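Local atomic coordinates of DNA mismatch repair protein MutS (Thermus aquaticus, PDB entry 1EWQ), a protein that takes part in DNA mismatch repair, binding mismatched DNA as an ATP-dependent damage sensor with weak ATPase activity. Residues C[1-9]-C[17-25]; C[230-238]-C[336-344]. All blocks are in the same frame, centred on the assembly; numbering follows the deposited sequence.

Contact 1: residues C[1-9]-C[17-25]; sequences MEGMLKGEG and LQQYVELRD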
loop_
_atom_site.group_PDB
_atom_site.type_symbol
_atom_site.label_atom_id
_atom_site.label_comp_id
_atom_site.label_asym_id
_atom_site.label_seq_id
_atom_site.Cartn_x
_atom_site.Cartn_y
_atom_site.Cartn_z
HETATM N N MSE C 1 23.088 -11.682 -27.416
HETATM C CA MSE C 1 22.680 -10.255 -27.549
HETATM C C MSE C 1 21.167 -10.148 -27.379
HETATM O O MSE C 1 20.535 -11.025 -26.787
HETATM C CB MSE C 1 23.068 -9.708 -28.930
HETATM C CG MSE C 1 24.220 -10.435 -29.623
HETATM SE SE MSE C 1 23.705 -12.154 -30.388
HETATM C CE MSE C 1 22.664 -11.514 -31.890
ATOM N N GLU C 2 20.589 -9.070 -27.901
ATOM C CA GLU C 2 19.150 -8.867 -27.814
ATOM C C GLU C 2 18.538 -8.783 -29.205
ATOM O O GLU C 2 19.073 -8.131 -30.103
ATOM C CB GLU C 2 18.827 -7.600 -27.017
ATOM C CG GLU C 2 19.370 -7.619 -25.592
ATOM C CD GLU C 2 19.225 -8.980 -24.928
ATOM O OE1 GLU C 2 18.088 -9.493 -24.840
ATOM O OE2 GLU C 2 20.256 -9.541 -24.495
ATOM N N GLY C 3 17.407 -9.458 -29.365
ATOM C CA GLY C 3 16.717 -9.486 -30.639
ATOM C C GLY C 3 16.062 -10.842 -30.755
ATOM O O GLY C 3 15.741 -11.312 -31.848
HETATM N N MSE C 4 15.873 -11.472 -29.600
HETATM C CA MSE C 4 15.260 -12.786 -29.527
HETATM C C MSE C 4 14.160 -12.827 -28.474
HETATM O O MSE C 4 14.326 -12.337 -27.356
HETATM C CB MSE C 4 16.329 -13.835 -29.226
HETATM C CG MSE C 4 17.171 -13.533 -28.001
HETATM SE SE MSE C 4 18.762 -14.638 -27.950
HETATM C CE MSE C 4 17.959 -16.283 -27.325
ATOM N N LEU C 5 13.034 -13.421 -28.854
ATOM C CA LEU C 5 11.869 -13.535 -27.990
ATOM C C LEU C 5 11.856 -14.856 -27.232
ATOM O O LEU C 5 12.207 -15.896 -27.783
ATOM C CB LEU C 5 10.600 -13.418 -28.838
ATOM C CG LEU C 5 9.242 -13.460 -28.141
ATOM C CD1 LEU C 5 9.094 -12.247 -27.237
ATOM C CD2 LEU C 5 8.139 -13.482 -29.192
ATOM N N LYS C 6 11.451 -14.806 -25.966
ATOM C CA LYS C 6 11.375 -16.007 -25.143
ATOM C C LYS C 6 10.236 -16.881 -25.638
ATOM O O LYS C 6 9.210 -16.380 -26.093
ATOM C CB LYS C 6 11.125 -15.646 -23.677
ATOM C CG LYS C 6 10.834 -16.856 -22.799
ATOM C CD LYS C 6 10.501 -16.449 -21.379
ATOM C CE LYS C 6 10.143 -17.654 -20.528
ATOM N NZ LYS C 6 9.819 -17.263 -19.129
ATOM N N GLY C 7 10.419 -18.191 -25.541
ATOM C CA GLY C 7 9.391 -19.110 -25.989
ATOM C C GLY C 7 9.996 -20.410 -26.470
ATOM O O GLY C 7 11.094 -20.424 -27.021
ATOM N N GLU C 8 9.278 -21.508 -26.266
ATOM C CA GLU C 8 9.767 -22.813 -26.678
ATOM C C GLU C 8 9.449 -23.113 -28.135
ATOM O O GLU C 8 8.458 -22.627 -28.681
ATOM C CB GLU C 8 9.177 -23.887 -25.772
ATOM C CG GLU C 8 9.589 -23.725 -24.321
ATOM C CD GLU C 8 8.972 -24.770 -23.421
ATOM O OE1 GLU C 8 9.175 -25.974 -23.692
ATOM O OE2 GLU C 8 8.283 -24.388 -22.448
ATOM N N GLY C 9 10.303 -23.919 -28.755
ATOM C CA GLY C 9 10.122 -24.274 -30.150
ATOM C C GLY C 9 11.250 -23.680 -30.969
ATOM O O GLY C 9 11.674 -22.562 -30.695
ATOM N N LEU C 17 6.241 -10.948 -34.941
ATOM C CA LEU C 17 7.123 -11.018 -33.785
ATOM C C LEU C 17 8.456 -10.325 -34.054
ATOM O O LEU C 17 9.155 -9.923 -33.128
ATOM C CB LEU C 17 7.337 -12.476 -33.373
ATOM C CG LEU C 17 6.083 -13.128 -32.782
ATOM C CD1 LEU C 17 6.356 -14.591 -32.445
ATOM C CD2 LEU C 17 5.660 -12.358 -31.532
ATOM N N GLN C 18 8.802 -10.182 -35.327
ATOM C CA GLN C 18 10.037 -9.506 -35.697
ATOM C C GLN C 18 9.809 -8.018 -35.535
ATOM O O GLN C 18 10.548 -7.340 -34.828
ATOM C CB GLN C 18 10.413 -9.812 -37.146
ATOM C CG GLN C 18 11.436 -10.920 -37.289
ATOM C CD GLN C 18 12.763 -10.569 -36.646
ATOM O OE1 GLN C 18 13.366 -9.544 -36.963
ATOM N NE2 GLN C 18 13.224 -11.422 -35.736
ATOM N N GLN C 19 8.771 -7.522 -36.201
ATOM C CA GLN C 19 8.402 -6.117 -36.137
ATOM C C GLN C 19 8.325 -5.724 -34.663
ATOM O O GLN C 19 8.717 -4.621 -34.282
ATOM C CB GLN C 19 7.045 -5.920 -36.819
ATOM C CG GLN C 19 6.521 -4.501 -36.815
ATOM C CD GLN C 19 5.186 -4.377 -37.519
ATOM O OE1 GLN C 19 4.220 -5.048 -37.159
ATOM N NE2 GLN C 19 5.127 -3.517 -38.531
ATOM N N TYR C 20 7.835 -6.651 -33.842
ATOM C CA TYR C 20 7.686 -6.452 -32.400
ATOM C C TYR C 20 9.025 -6.368 -31.662
ATOM O O TYR C 20 9.310 -5.390 -30.966
ATOM C CB TYR C 20 6.855 -7.598 -31.811
ATOM C CG TYR C 20 6.961 -7.748 -30.307
ATOM C CD1 TYR C 20 6.387 -6.811 -29.448
ATOM C CD2 TYR C 20 7.647 -8.821 -29.746
ATOM C CE1 TYR C 20 6.492 -6.942 -28.063
ATOM C CE2 TYR C 20 7.758 -8.962 -28.363
ATOM C CZ TYR C 20 7.179 -8.020 -27.529
ATOM O OH TYR C 20 7.288 -8.159 -26.166
ATOM N N VAL C 21 9.828 -7.417 -31.810
ATOM C CA VAL C 21 11.131 -7.512 -31.166
ATOM C C VAL C 21 12.071 -6.374 -31.555
ATOM O O VAL C 21 12.877 -5.927 -30.741
ATOM C CB VAL C 21 11.794 -8.878 -31.492
ATOM C CG1 VAL C 21 13.263 -8.873 -31.086
ATOM C CG2 VAL C 21 11.056 -9.995 -30.762
ATOM N N GLU C 22 11.956 -5.904 -32.792
ATOM C CA GLU C 22 12.797 -4.818 -33.290
ATOM C C GLU C 22 12.559 -3.541 -32.490
ATOM O O GLU C 22 13.505 -2.900 -32.029
ATOM C CB GLU C 22 12.492 -4.544 -34.763
ATOM C CG GLU C 22 13.657 -3.968 -35.538
ATOM C CD GLU C 22 14.703 -5.018 -35.866
ATOM O OE1 GLU C 22 14.364 -5.983 -36.593
ATOM O OE2 GLU C 22 15.858 -4.883 -35.396
ATOM N N LEU C 23 11.289 -3.174 -32.335
ATOM C CA LEU C 23 10.916 -1.977 -31.588
ATOM C C LEU C 23 11.265 -2.135 -30.112
ATOM O O LEU C 23 11.848 -1.238 -29.503
ATOM C CB LEU C 23 9.413 -1.710 -31.726
ATOM C CG LEU C 23 8.874 -1.415 -33.128
ATOM C CD1 LEU C 23 7.355 -1.385 -33.102
ATOM C CD2 LEU C 23 9.429 -0.090 -33.619
ATOM N N ARG C 24 10.912 -3.287 -29.552
ATOM C CA ARG C 24 11.164 -3.579 -28.148
ATOM C C ARG C 24 12.581 -3.236 -27.711
ATOM O O ARG C 24 12.778 -2.447 -26.788
ATOM C CB ARG C 24 10.891 -5.056 -27.864
ATOM C CG ARG C 24 11.040 -5.447 -26.407
ATOM C CD ARG C 24 11.272 -6.938 -26.288
ATOM N NE ARG C 24 12.455 -7.331 -27.048
ATOM C CZ ARG C 24 12.889 -8.580 -27.191
ATOM N NH1 ARG C 24 12.238 -9.588 -26.622
ATOM N NH2 ARG C 24 13.982 -8.820 -27.906
ATOM N N ASP C 25 13.564 -3.837 -28.373
ATOM C CA ASP C 25 14.968 -3.607 -28.036
ATOM C C ASP C 25 15.382 -2.141 -28.111
ATOM O O ASP C 25 16.360 -1.739 -27.489
ATOM C CB ASP C 25 15.871 -4.452 -28.938
ATOM C CG ASP C 25 15.729 -5.942 -28.671
ATOM O OD1 ASP C 25 15.893 -6.357 -27.502
ATOM O OD2 ASP C 25 15.456 -6.698 -29.627
#

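Contact 2: residues C[230-238]-C[336-344]; sequences RTQGGALSL and ATRLELGRA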
loop_
_atom_site.group_PDB
_atom_site.type_symbol
_atom_site.label_atom_id
_atom_site.label_comp_id
_atom_site.label_asym_id
_atom_site.label_seq_id
_atom_site.Cartn_x
_atom_site.Cartn_y
_atom_site.Cartn_z
ATOM N N ARG C 230 11.156 13.150 -26.713
ATOM C CA ARG C 230 11.145 11.733 -27.030
ATOM C C ARG C 230 9.805 11.147 -26.589
ATOM O O ARG C 230 9.096 10.536 -27.386
ATOM C CB ARG C 230 12.284 11.037 -26.288
ATOM C CG ARG C 230 12.614 9.622 -26.746
ATOM C CD ARG C 230 13.747 9.061 -25.886
ATOM N NE ARG C 230 14.749 10.099 -25.638
ATOM C CZ ARG C 230 15.797 9.989 -24.822
ATOM N NH1 ARG C 230 16.025 8.866 -24.144
ATOM N NH2 ARG C 230 16.611 11.027 -24.671
ATOM N N THR C 231 9.452 11.349 -25.320
ATOM C CA THR C 231 8.200 10.814 -24.792
ATOM C C THR C 231 6.992 11.379 -25.523
ATOM O O THR C 231 6.091 10.637 -25.917
ATOM C CB THR C 231 8.033 11.100 -23.267
ATOM O OG1 THR C 231 7.885 12.509 -23.045
ATOM C CG2 THR C 231 9.238 10.595 -22.490
ATOM N N GLN C 232 6.980 12.692 -25.718
ATOM C CA GLN C 232 5.863 13.346 -26.392
ATOM C C GLN C 232 5.746 12.888 -27.841
ATOM O O GLN C 232 4.689 13.015 -28.457
ATOM C CB GLN C 232 6.035 14.868 -26.332
ATOM C CG GLN C 232 4.739 15.669 -26.436
ATOM C CD GLN C 232 4.150 15.673 -27.834
ATOM O OE1 GLN C 232 4.829 16.021 -28.804
ATOM N NE2 GLN C 232 2.880 15.296 -27.945
ATOM N N GLY C 233 6.830 12.339 -28.377
ATOM C CA GLY C 233 6.811 11.886 -29.755
ATOM C C GLY C 233 6.811 13.036 -30.747
ATOM O O GLY C 233 6.353 12.878 -31.878
ATOM N N GLY C 234 7.325 14.191 -30.328
ATOM C CA GLY C 234 7.374 15.344 -31.215
ATOM C C GLY C 234 7.745 16.655 -30.535
ATOM O O GLY C 234 8.175 16.669 -29.382
ATOM N N ALA C 235 7.577 17.758 -31.264
ATOM C CA ALA C 235 7.881 19.098 -30.761
ATOM C C ALA C 235 6.972 19.447 -29.588
ATOM O O ALA C 235 5.753 19.297 -29.665
ATOM C CB ALA C 235 7.705 20.122 -31.880
ATOM N N LEU C 236 7.582 19.926 -28.509
ATOM C CA LEU C 236 6.867 20.281 -27.288
ATOM C C LEU C 236 6.263 21.678 -27.277
ATOM O O LEU C 236 6.704 22.575 -27.989
ATOM C CB LEU C 236 7.810 20.172 -26.089
ATOM C CG LEU C 236 8.517 18.846 -25.810
ATOM C CD1 LEU C 236 9.599 19.085 -24.782
ATOM C CD2 LEU C 236 7.530 17.800 -25.331
ATOM N N SER C 237 5.241 21.852 -26.455
ATOM C CA SER C 237 4.623 23.157 -26.304
ATOM C C SER C 237 5.278 23.703 -25.034
ATOM O O SER C 237 5.150 23.125 -23.951
ATOM C CB SER C 237 3.116 23.026 -26.113
ATOM O OG SER C 237 2.554 24.302 -25.882
ATOM N N LEU C 238 6.000 24.803 -25.169
ATOM C CA LEU C 238 6.701 25.360 -24.027
ATOM C C LEU C 238 6.464 26.835 -23.803
ATOM O O LEU C 238 6.359 27.616 -24.744
ATOM C CB LEU C 238 8.207 25.138 -24.186
ATOM C CG LEU C 238 8.754 23.723 -24.421
ATOM C CD1 LEU C 238 10.052 23.817 -25.232
ATOM C CD2 LEU C 238 8.994 23.018 -23.100
ATOM N N ALA C 336 -5.244 23.845 -23.748
ATOM C CA ALA C 336 -4.502 24.594 -24.755
ATOM C C ALA C 336 -3.293 23.786 -25.238
ATOM O O ALA C 336 -3.028 23.705 -26.444
ATOM C CB ALA C 336 -4.042 25.925 -24.170
ATOM N N THR C 337 -2.578 23.187 -24.284
ATOM C CA THR C 337 -1.393 22.376 -24.562
ATOM C C THR C 337 -1.726 21.169 -25.435
ATOM O O THR C 337 -0.994 20.854 -26.380
ATOM C CB THR C 337 -0.730 21.868 -23.251
ATOM O OG1 THR C 337 -0.389 22.983 -22.415
ATOM C CG2 THR C 337 0.536 21.072 -23.560
ATOM N N ARG C 338 -2.821 20.480 -25.119
ATOM C CA ARG C 338 -3.214 19.324 -25.913
ATOM C C ARG C 338 -3.576 19.797 -27.320
ATOM O O ARG C 338 -3.270 19.126 -28.307
ATOM C CB ARG C 338 -4.395 18.590 -25.263
ATOM C CG ARG C 338 -4.014 17.850 -23.982
ATOM C CD ARG C 338 -5.182 17.112 -23.348
ATOM N NE ARG C 338 -5.632 15.960 -24.121
ATOM C CZ ARG C 338 -4.928 14.841 -24.322
ATOM N NH1 ARG C 338 -3.708 14.696 -23.811
ATOM N NH2 ARG C 338 -5.459 13.847 -25.031
ATOM N N LEU C 339 -4.224 20.956 -27.409
ATOM C CA LEU C 339 -4.585 21.520 -28.699
ATOM C C LEU C 339 -3.320 21.791 -29.509
ATOM O O LEU C 339 -3.209 21.365 -30.658
ATOM C CB LEU C 339 -5.372 22.827 -28.525
ATOM C CG LEU C 339 -6.885 22.721 -28.275
ATOM C CD1 LEU C 339 -7.450 24.060 -27.840
ATOM C CD2 LEU C 339 -7.571 22.226 -29.551
ATOM N N GLU C 340 -2.368 22.497 -28.897
ATOM C CA GLU C 340 -1.119 22.851 -29.570
ATOM C C GLU C 340 -0.319 21.625 -29.997
ATOM O O GLU C 340 0.369 21.662 -31.016
ATOM C CB GLU C 340 -0.236 23.732 -28.663
ATOM C CG GLU C 340 -0.865 25.059 -28.255
ATOM C CD GLU C 340 -0.135 25.732 -27.100
ATOM O OE1 GLU C 340 0.535 25.025 -26.319
ATOM O OE2 GLU C 340 -0.249 26.968 -26.957
ATOM N N LEU C 341 -0.406 20.549 -29.219
ATOM C CA LEU C 341 0.324 19.320 -29.513
ATOM C C LEU C 341 -0.418 18.360 -30.443
ATOM O O LEU C 341 0.061 17.263 -30.702
ATOM C CB LEU C 341 0.670 18.587 -28.207
ATOM C CG LEU C 341 1.751 19.242 -27.341
ATOM C CD1 LEU C 341 1.890 18.522 -26.006
ATOM C CD2 LEU C 341 3.062 19.225 -28.104
ATOM N N GLY C 342 -1.588 18.766 -30.929
ATOM C CA GLY C 342 -2.353 17.911 -31.822
ATOM C C GLY C 342 -2.943 16.660 -31.189
ATOM O O GLY C 342 -3.147 15.653 -31.876
ATOM N N ARG C 343 -3.223 16.720 -29.884
ATOM C CA ARG C 343 -3.806 15.602 -29.158
ATOM C C ARG C 343 -5.240 15.838 -28.687
ATOM O O ARG C 343 -5.880 14.912 -28.191
ATOM C CB ARG C 343 -2.982 15.275 -27.925
ATOM C CG ARG C 343 -1.584 14.830 -28.180
ATOM C CD ARG C 343 -1.000 14.351 -26.878
ATOM N NE ARG C 343 0.373 13.888 -27.018
ATOM C CZ ARG C 343 0.848 12.835 -26.367
ATOM N NH1 ARG C 343 0.044 12.161 -25.553
ATOM N NH2 ARG C 343 2.114 12.461 -26.521
ATOM N N ALA C 344 -5.731 17.067 -28.803
ATOM C CA ALA C 344 -7.084 17.385 -28.363
ATOM C C ALA C 344 -8.127 16.410 -28.917
ATOM O O ALA C 344 -8.172 16.140 -30.121
ATOM C CB ALA C 344 -7.436 18.802 -28.757
HETATM O O HOH W 1 3.770 10.864 -24.163
#

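Contact 1: residues C[1-9]-C[17-25]
The irregular chain of 1-9 comes closest to segment 17-25 of helix 15-26 at G3 and V21, whose CA atoms are 5.9 Å apart, and no hydrogen bond joins the two segments. G3 lies against the helix at a phi of 147°, where a side chain would run into the carbonyl O of E2. V21 CG1 presses on the backbone here, 3.4 Å from G3 C. The other methyl of V21, CG2, reaches the CB of L5 and lies over one face of the R24 guanidinium, offset toward its rim. L5 brings the main apolar contact. Its CG, anti to the backbone N (chi1 -178°), brings the branched end to the helix, where the methyls meet different residues: CD2 meets L17 CD2 at 3.6 Å, while CD1 comes in the plane of the Y20 ring, at its edge, 3.7 Å from CE2. In this way the N-terminal arm of MutS is laid along the first helix of the mismatch-recognition domain I. On the domain side the ring of Y20 meets F43 edge-to-face, Y20 OH is hydrogen-bonded to F43 N, and L5 and L17 both touch T68 of strand 67-74. Farther along the helix, the neighbours R24 and D25 form a salt bridge: NH2 donates to D25 OD2 at 3.1 Å, nearly straight at 168° and close to the guanidinium plane, with a weak second bond to OD1. The paired carboxylate abuts the arm, D25 OD2 lying 3.2 Å from G3 CA and OD1 3.2 Å from E2 CB. M4 O approaches the guanidinium edge, 3.5 Å from R24 NH1, without a hydrogen bond.

Contact 2: residues C[230-238]-C[336-344]
R343 NH2 is held by two oxygens: it donates to Q232 O at 3.3 Å and to a water, also at 3.3 Å, that lies 2.9 Å from T231 O. Both segments end a helix in a Schellman motif, with G233 and G342 at positive phi, and the contact sets the C-terminal end of helix 215-232 and the loop after it against the end of helix 332-340 in MutS domain III. The bond to Q232 O lies almost in the guanidinium plane, but the donor stands 34° out of the carbonyl plane. R343 gets there with a chain extended from CG to NE; the side chains of R343 and Q232 come from opposite directions, the side-chain amide and the guanidinium planes 55° apart. Without the guanidinium, as with an alanine here, Q232 O is likely to lose this donor and the water one of its anchors. R343 also touches Q123, in a loop beyond strand 110-116, while T231 packs on L115 of that strand. Beside this polar edge L341 is the apolar wedge. Its CD2 fits into the corner formed by the Q232 side chain, 3.7 Å from Q232 CD, and the loop backbone, 3.1 Å from A235 O. The E340 carboxylate has its charge partner in R518 of helix 514-540, to which OE1 makes a salt bridge, and T337 OG1 bonds S151 O. Next along the loop, CB of S237 points toward the last turns of helix 332-340, where the methyl CG2 of T337 rests 4.1 Å from S237 CB.

In the fold
From the N terminus, contact 1 closes first: 1-9 turns back through a short loop onto helix 15-26, a local closure with seven residues between its segments. The chain then builds the mixed sheet of domain I and most of a second mixed sheet before reaching helix 215-232, where contact 2 opens. It closes about a hundred residues later, after a largely helical stretch, at the end of helix 332-340. The two are in series, neither nested nor crossed, with centres about 31 Å apart. Contact 1 ties the arm to domain I, about 4 Å from the bound DNA at its nearest atom; contact 2 joins helix 215-232 to domain III, about 20 Å from it.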